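Local coordinates for protein tryptophanyl-tRNA synthetase (Thermus thermophilus, PDB 2EL7) that probably catalyses the ATP-dependent attachment of tryptophan to its cognate tRNA, working as a homodimeric class I aminoacyl-tRNA synthetase, at residues Ala135-Asp143 / Ala310-Glu320. Numbering follows the deposited sequence.
Sequences ADILIYKAD and ARAVAQATMEE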
ATOM      1  N   ALA A 135      -9.916   1.627   0.324  1.00 30.18           N
ATOM      2  CA  ALA A 135      -9.488   1.273   1.676  1.00 22.63           C
ATOM      3  C   ALA A 135      -9.773   2.415   2.631  1.00 18.44           C
ATOM      4  O   ALA A 135     -10.053   2.212   3.790  1.00 25.39           O
ATOM      5  CB  ALA A 135      -8.025   0.953   1.677  1.00 29.36           C
ATOM      6  N   ASP A 136      -9.688   3.632   2.124  1.00 27.71           N
ATOM      7  CA  ASP A 136      -9.956   4.811   2.931  1.00 30.51           C
ATOM      8  C   ASP A 136     -11.451   4.778   3.293  1.00 25.03           C
ATOM      9  O   ASP A 136     -11.826   5.020   4.432  1.00 32.70           O
ATOM     10  CB  ASP A 136      -9.603   6.062   2.109  1.00 30.08           C
ATOM     11  CG  ASP A 136      -8.887   7.136   2.922  1.00 41.37           C
ATOM     12  OD1 ASP A 136      -8.416   6.849   4.053  1.00 28.31           O
ATOM     13  OD2 ASP A 136      -8.795   8.279   2.401  1.00 34.70           O
ATOM     14  N   ILE A 137     -12.293   4.457   2.317  1.00 21.52           N
ATOM     15  CA  ILE A 137     -13.729   4.390   2.530  1.00 28.14           C
ATOM     16  C   ILE A 137     -14.129   3.237   3.466  1.00 29.43           C
ATOM     17  O   ILE A 137     -14.876   3.440   4.435  1.00 21.28           O
ATOM     18  CB  ILE A 137     -14.503   4.226   1.180  1.00 26.94           C
ATOM     19  CG1 ILE A 137     -14.342   5.483   0.320  1.00 19.21           C
ATOM     20  CG2 ILE A 137     -15.982   3.953   1.447  1.00 16.84           C
ATOM     21  CD1 ILE A 137     -15.053   5.409  -1.014  1.00 16.53           C
ATOM     22  N   LEU A 138     -13.609   2.041   3.206  1.00 23.18           N
ATOM     23  CA  LEU A 138     -13.981   0.915   4.036  1.00 26.02           C
ATOM     24  C   LEU A 138     -13.294   0.774   5.409  1.00 28.99           C
ATOM     25  O   LEU A 138     -13.867   0.170   6.338  1.00 24.31           O
ATOM     26  CB  LEU A 138     -13.855  -0.365   3.217  1.00 22.28           C
ATOM     27  CG  LEU A 138     -14.654  -0.273   1.902  1.00 30.60           C
ATOM     28  CD1 LEU A 138     -14.447  -1.546   1.057  1.00 24.44           C
ATOM     29  CD2 LEU A 138     -16.134  -0.039   2.202  1.00 16.58           C
ATOM     30  N   ILE A 139     -12.089   1.324   5.568  1.00 28.46           N
ATOM     31  CA  ILE A 139     -11.405   1.211   6.866  1.00 23.86           C
ATOM     32  C   ILE A 139     -12.247   1.876   7.972  1.00 26.80           C
ATOM     33  O   ILE A 139     -12.138   1.514   9.156  1.00 26.36           O
ATOM     34  CB  ILE A 139     -10.040   1.904   6.851  1.00 23.59           C
ATOM     35  CG1 ILE A 139      -9.210   1.443   8.041  1.00 20.31           C
ATOM     36  CG2 ILE A 139     -10.216   3.431   6.985  1.00 17.71           C
ATOM     37  CD1 ILE A 139      -8.339   0.291   7.762  1.00 27.73           C
ATOM     38  N   TYR A 140     -13.075   2.847   7.569  1.00 17.06           N
ATOM     39  CA  TYR A 140     -13.929   3.610   8.475  1.00 16.96           C
ATOM     40  C   TYR A 140     -15.385   3.160   8.381  1.00 26.16           C
ATOM     41  O   TYR A 140     -16.279   3.771   8.997  1.00 27.51           O
ATOM     42  CB  TYR A 140     -13.857   5.116   8.149  1.00 13.23           C
ATOM     43  CG  TYR A 140     -12.464   5.715   8.218  1.00 16.81           C
ATOM     44  CD1 TYR A 140     -11.879   6.317   7.094  1.00 17.79           C
ATOM     45  CD2 TYR A 140     -11.708   5.618   9.378  1.00 11.47           C
ATOM     46  CE1 TYR A 140     -10.570   6.786   7.137  1.00 14.25           C
ATOM     47  CE2 TYR A 140     -10.420   6.075   9.431  1.00 19.61           C
ATOM     48  CZ  TYR A 140      -9.839   6.649   8.310  1.00 18.56           C
ATOM     49  OH  TYR A 140      -8.495   6.966   8.359  1.00 16.54           O
ATOM     50  N   LYS A 141     -15.615   2.099   7.604  1.00 27.63           N
ATOM     51  CA  LYS A 141     -16.950   1.549   7.412  1.00 26.32           C
ATOM     52  C   LYS A 141     -17.942   2.622   6.999  1.00 24.21           C
ATOM     53  O   LYS A 141     -19.086   2.591   7.426  1.00 27.56           O
ATOM     54  CB  LYS A 141     -17.454   0.886   8.698  1.00 25.87           C
ATOM     55  CG  LYS A 141     -17.404  -0.646   8.728  1.00 33.61           C
ATOM     56  CD  LYS A 141     -16.054  -1.181   9.145  1.00 32.68           C
ATOM     57  CE  LYS A 141     -16.020  -2.718   9.239  1.00 37.74           C
ATOM     58  NZ  LYS A 141     -16.644  -3.311  10.455  1.00 28.78           N
ATOM     59  N   ALA A 142     -17.510   3.582   6.198  1.00 21.45           N
ATOM     60  CA  ALA A 142     -18.428   4.630   5.736  1.00 26.32           C
ATOM     61  C   ALA A 142     -19.395   3.994   4.742  1.00 19.05           C
ATOM     62  O   ALA A 142     -18.989   3.182   3.929  1.00 28.49           O
ATOM     63  CB  ALA A 142     -17.656   5.799   5.041  1.00 19.35           C
ATOM     64  N   ASP A 143     -20.663   4.375   4.785  1.00 23.64           N
ATOM     65  CA  ASP A 143     -21.638   3.801   3.858  1.00 26.20           C
ATOM     66  C   ASP A 143     -22.085   4.812   2.809  1.00 24.89           C
ATOM     67  O   ASP A 143     -22.834   4.482   1.898  1.00 32.24           O
ATOM     68  CB  ASP A 143     -22.860   3.269   4.630  1.00 18.65           C
ATOM     69  CG  ASP A 143     -23.609   4.369   5.367  1.00 22.62           C
ATOM     70  OD1 ASP A 143     -23.742   4.300   6.600  1.00 32.89           O
ATOM     71  OD2 ASP A 143     -24.067   5.316   4.711  1.00 26.48           O
ATOM     72  N   ALA A 310     -10.970   8.959  14.258  1.00 26.89           N
ATOM     73  CA  ALA A 310     -11.011   8.122  13.074  1.00 27.22           C
ATOM     74  C   ALA A 310     -10.145   6.868  13.277  1.00 31.74           C
ATOM     75  O   ALA A 310     -10.528   5.765  12.880  1.00 34.05           O
ATOM     76  CB  ALA A 310     -10.531   8.911  11.865  1.00 18.77           C
ATOM     77  N   ARG A 311      -8.979   7.049  13.903  1.00 31.34           N
ATOM     78  CA  ARG A 311      -8.045   5.957  14.168  1.00 25.08           C
ATOM     79  C   ARG A 311      -8.595   4.903  15.139  1.00 25.57           C
ATOM     80  O   ARG A 311      -8.222   3.732  15.069  1.00 29.51           O
ATOM     81  CB  ARG A 311      -6.724   6.522  14.709  1.00 23.09           C
ATOM     82  CG  ARG A 311      -5.663   5.452  15.010  1.00 34.58           C
ATOM     83  CD  ARG A 311      -4.250   6.026  15.030  1.00 41.75           C
ATOM     84  NE  ARG A 311      -4.172   7.191  15.910  1.00 41.65           N
ATOM     85  CZ  ARG A 311      -3.923   8.436  15.500  1.00 48.89           C
ATOM     86  NH1 ARG A 311      -3.704   8.696  14.209  1.00 20.74           N
ATOM     87  NH2 ARG A 311      -3.950   9.434  16.386  1.00 36.36           N
ATOM     88  N   ALA A 312      -9.460   5.316  16.056  1.00 24.28           N
ATOM     89  CA  ALA A 312     -10.055   4.377  16.999  1.00 30.96           C
ATOM     90  C   ALA A 312     -10.853   3.379  16.148  1.00 27.87           C
ATOM     91  O   ALA A 312     -10.788   2.156  16.361  1.00 31.12           O
ATOM     92  CB  ALA A 312     -10.983   5.123  18.006  1.00 17.52           C
ATOM     93  N   VAL A 313     -11.596   3.905  15.177  1.00 21.20           N
ATOM     94  CA  VAL A 313     -12.365   3.054  14.270  1.00 24.26           C
ATOM     95  C   VAL A 313     -11.437   2.233  13.357  1.00 26.65           C
ATOM     96  O   VAL A 313     -11.607   1.018  13.238  1.00 30.70           O
ATOM     97  CB  VAL A 313     -13.318   3.898  13.384  1.00 24.60           C
ATOM     98  CG1 VAL A 313     -13.916   3.056  12.289  1.00 16.51           C
ATOM     99  CG2 VAL A 313     -14.426   4.492  14.241  1.00 29.70           C
ATOM    100  N   ALA A 314     -10.451   2.881  12.732  1.00 23.14           N
ATOM    101  CA  ALA A 314      -9.531   2.191  11.804  1.00 24.01           C
ATOM    102  C   ALA A 314      -8.788   0.999  12.406  1.00 25.65           C
ATOM    103  O   ALA A 314      -8.677  -0.046  11.770  1.00 19.45           O
ATOM    104  CB  ALA A 314      -8.529   3.177  11.213  1.00 14.00           C
ATOM    105  N   GLN A 315      -8.273   1.154  13.621  1.00 23.18           N
ATOM    106  CA  GLN A 315      -7.561   0.063  14.274  1.00 25.93           C
ATOM    107  C   GLN A 315      -8.493  -1.077  14.583  1.00 27.73           C
ATOM    108  O   GLN A 315      -8.099  -2.244  14.495  1.00 28.62           O
ATOM    109  CB  GLN A 315      -6.898   0.548  15.551  1.00 23.63           C
ATOM    110  CG  GLN A 315      -6.127   1.804  15.271  1.00 42.72           C
ATOM    111  CD  GLN A 315      -5.130   2.128  16.337  1.00 45.27           C
ATOM    112  OE1 GLN A 315      -5.411   1.975  17.524  1.00 48.27           O
ATOM    113  NE2 GLN A 315      -3.953   2.603  15.925  1.00 44.52           N
ATOM    114  N   ALA A 316      -9.733  -0.753  14.949  1.00 26.39           N
ATOM    115  CA  ALA A 316     -10.704  -1.803  15.220  1.00 23.24           C
ATOM    116  C   ALA A 316     -10.917  -2.544  13.891  1.00 24.74           C
ATOM    117  O   ALA A 316     -10.797  -3.772  13.830  1.00 28.24           O
ATOM    118  CB  ALA A 316     -12.032  -1.204  15.741  1.00 20.07           C
ATOM    119  N   THR A 317     -11.163  -1.801  12.818  1.00 16.63           N
ATOM    120  CA  THR A 317     -11.391  -2.438  11.531  1.00 21.22           C
ATOM    121  C   THR A 317     -10.216  -3.277  11.091  1.00 26.01           C
ATOM    122  O   THR A 317     -10.390  -4.399  10.618  1.00 28.62           O
ATOM    123  CB  THR A 317     -11.650  -1.438  10.380  1.00 20.42           C
ATOM    124  OG1 THR A 317     -12.815  -0.641  10.653  1.00 18.45           O
ATOM    125  CG2 THR A 317     -11.871  -2.222   9.077  1.00 22.55           C
ATOM    126  N   MET A 318      -9.016  -2.733  11.235  1.00 27.38           N
ATOM    127  CA  MET A 318      -7.815  -3.436  10.819  1.00 28.70           C
ATOM    128  C   MET A 318      -7.562  -4.710  11.658  1.00 29.07           C
ATOM    129  O   MET A 318      -6.971  -5.672  11.174  1.00 38.15           O
ATOM    130  CB  MET A 318      -6.612  -2.475  10.879  1.00 37.54           C
ATOM    131  CG  MET A 318      -5.414  -2.885  10.023  1.00 41.44           C
ATOM    132  SD  MET A 318      -5.897  -3.033   8.255  1.00 39.39           S
ATOM    133  CE  MET A 318      -5.507  -4.694   7.912  1.00 26.52           C
ATOM    134  N   GLU A 319      -8.000  -4.734  12.908  1.00 30.03           N
ATOM    135  CA  GLU A 319      -7.793  -5.937  13.699  1.00 30.19           C
ATOM    136  C   GLU A 319      -8.769  -6.965  13.174  1.00 31.62           C
ATOM    137  O   GLU A 319      -8.424  -8.125  13.007  1.00 36.50           O
ATOM    138  CB  GLU A 319      -8.036  -5.682  15.190  1.00 39.03           C
ATOM    139  CG  GLU A 319      -6.798  -5.186  15.918  1.00 51.29           C
ATOM    140  CD  GLU A 319      -7.077  -4.826  17.364  1.00 61.61           C
ATOM    141  OE1 GLU A 319      -7.449  -5.740  18.134  1.00 66.28           O
ATOM    142  OE2 GLU A 319      -6.930  -3.629  17.726  1.00 66.55           O
ATOM    143  N   GLU A 320      -9.996  -6.532  12.914  1.00 29.33           N
ATOM    144  CA  GLU A 320     -10.998  -7.429  12.371  1.00 24.59           C
ATOM    145  C   GLU A 320     -10.480  -8.068  11.067  1.00 29.43           C
ATOM    146  O   GLU A 320     -10.548  -9.288  10.903  1.00 35.25           O
ATOM    147  CB  GLU A 320     -12.287  -6.661  12.125  1.00 26.88           C
ATOM    148  CG  GLU A 320     -13.450  -7.497  11.713  1.00 30.09           C
ATOM    149  CD  GLU A 320     -14.659  -6.645  11.386  1.00 39.16           C
ATOM    150  OE1 GLU A 320     -15.741  -7.208  11.069  1.00 33.35           O
ATOM    151  OE2 GLU A 320     -14.521  -5.402  11.452  1.00 35.46           O
TER
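A Schellman motif closes helix 124-139 of the class I catalytic domain, and its turn, carrying Ile139, Tyr140 and Lys141, packs across the side of the long C-terminal helix 296-324. The two helical segments run nearly perpendicular, at 93°. Lys141, with positive phi, is the C-prime residue: its N bonds to Leu138 O, while Ala142 N reaches back to Ile137 O. Thr317 OG1 donates to Ile139 O at 2.7 Å. The bond gives a carbonyl at the helix end a side-chain partner; the hydroxyl comes from above the carbonyl plane, 40° out of it. Beside this bond, Val313 CG1 rests 3.9 Å from Tyr140 CA.

Ile139 turns its CG1 branch anti to the backbone N (chi1 -164°), which lays CG1 against the methyl of Ala314, 3.7 Å from CB, and leaves CD1 beside Met318 SD, 4.2 Å away. Its other branch, CG2, sits over the centre of the Tyr140 ring, helping to fix the ring's rotation. One edge of that ring faces the C-terminal helix: CE2 lies 3.5 Å from Ala310 O, close to the ring plane, and also touches Ala310 CB. Phe82 meets Tyr140 edge-to-face and Leu93 of helix 89-99 packs on Ile139, two further catalytic-domain elements that adjoin the contact. Asp136, predicted to bind tryptophan, lies in the last turn of helix 124-139 and does not touch segment 310-320.

At the more open margin, the bent Lys141 chain passes Thr317, with CD 3.6 Å from OG1. The extended Glu320 chain comes to meet it; OE1 pairs with Lys324, whereas OE2 offers its syn lone pair to Lys141 NZ in a 3.1 Å salt bridge.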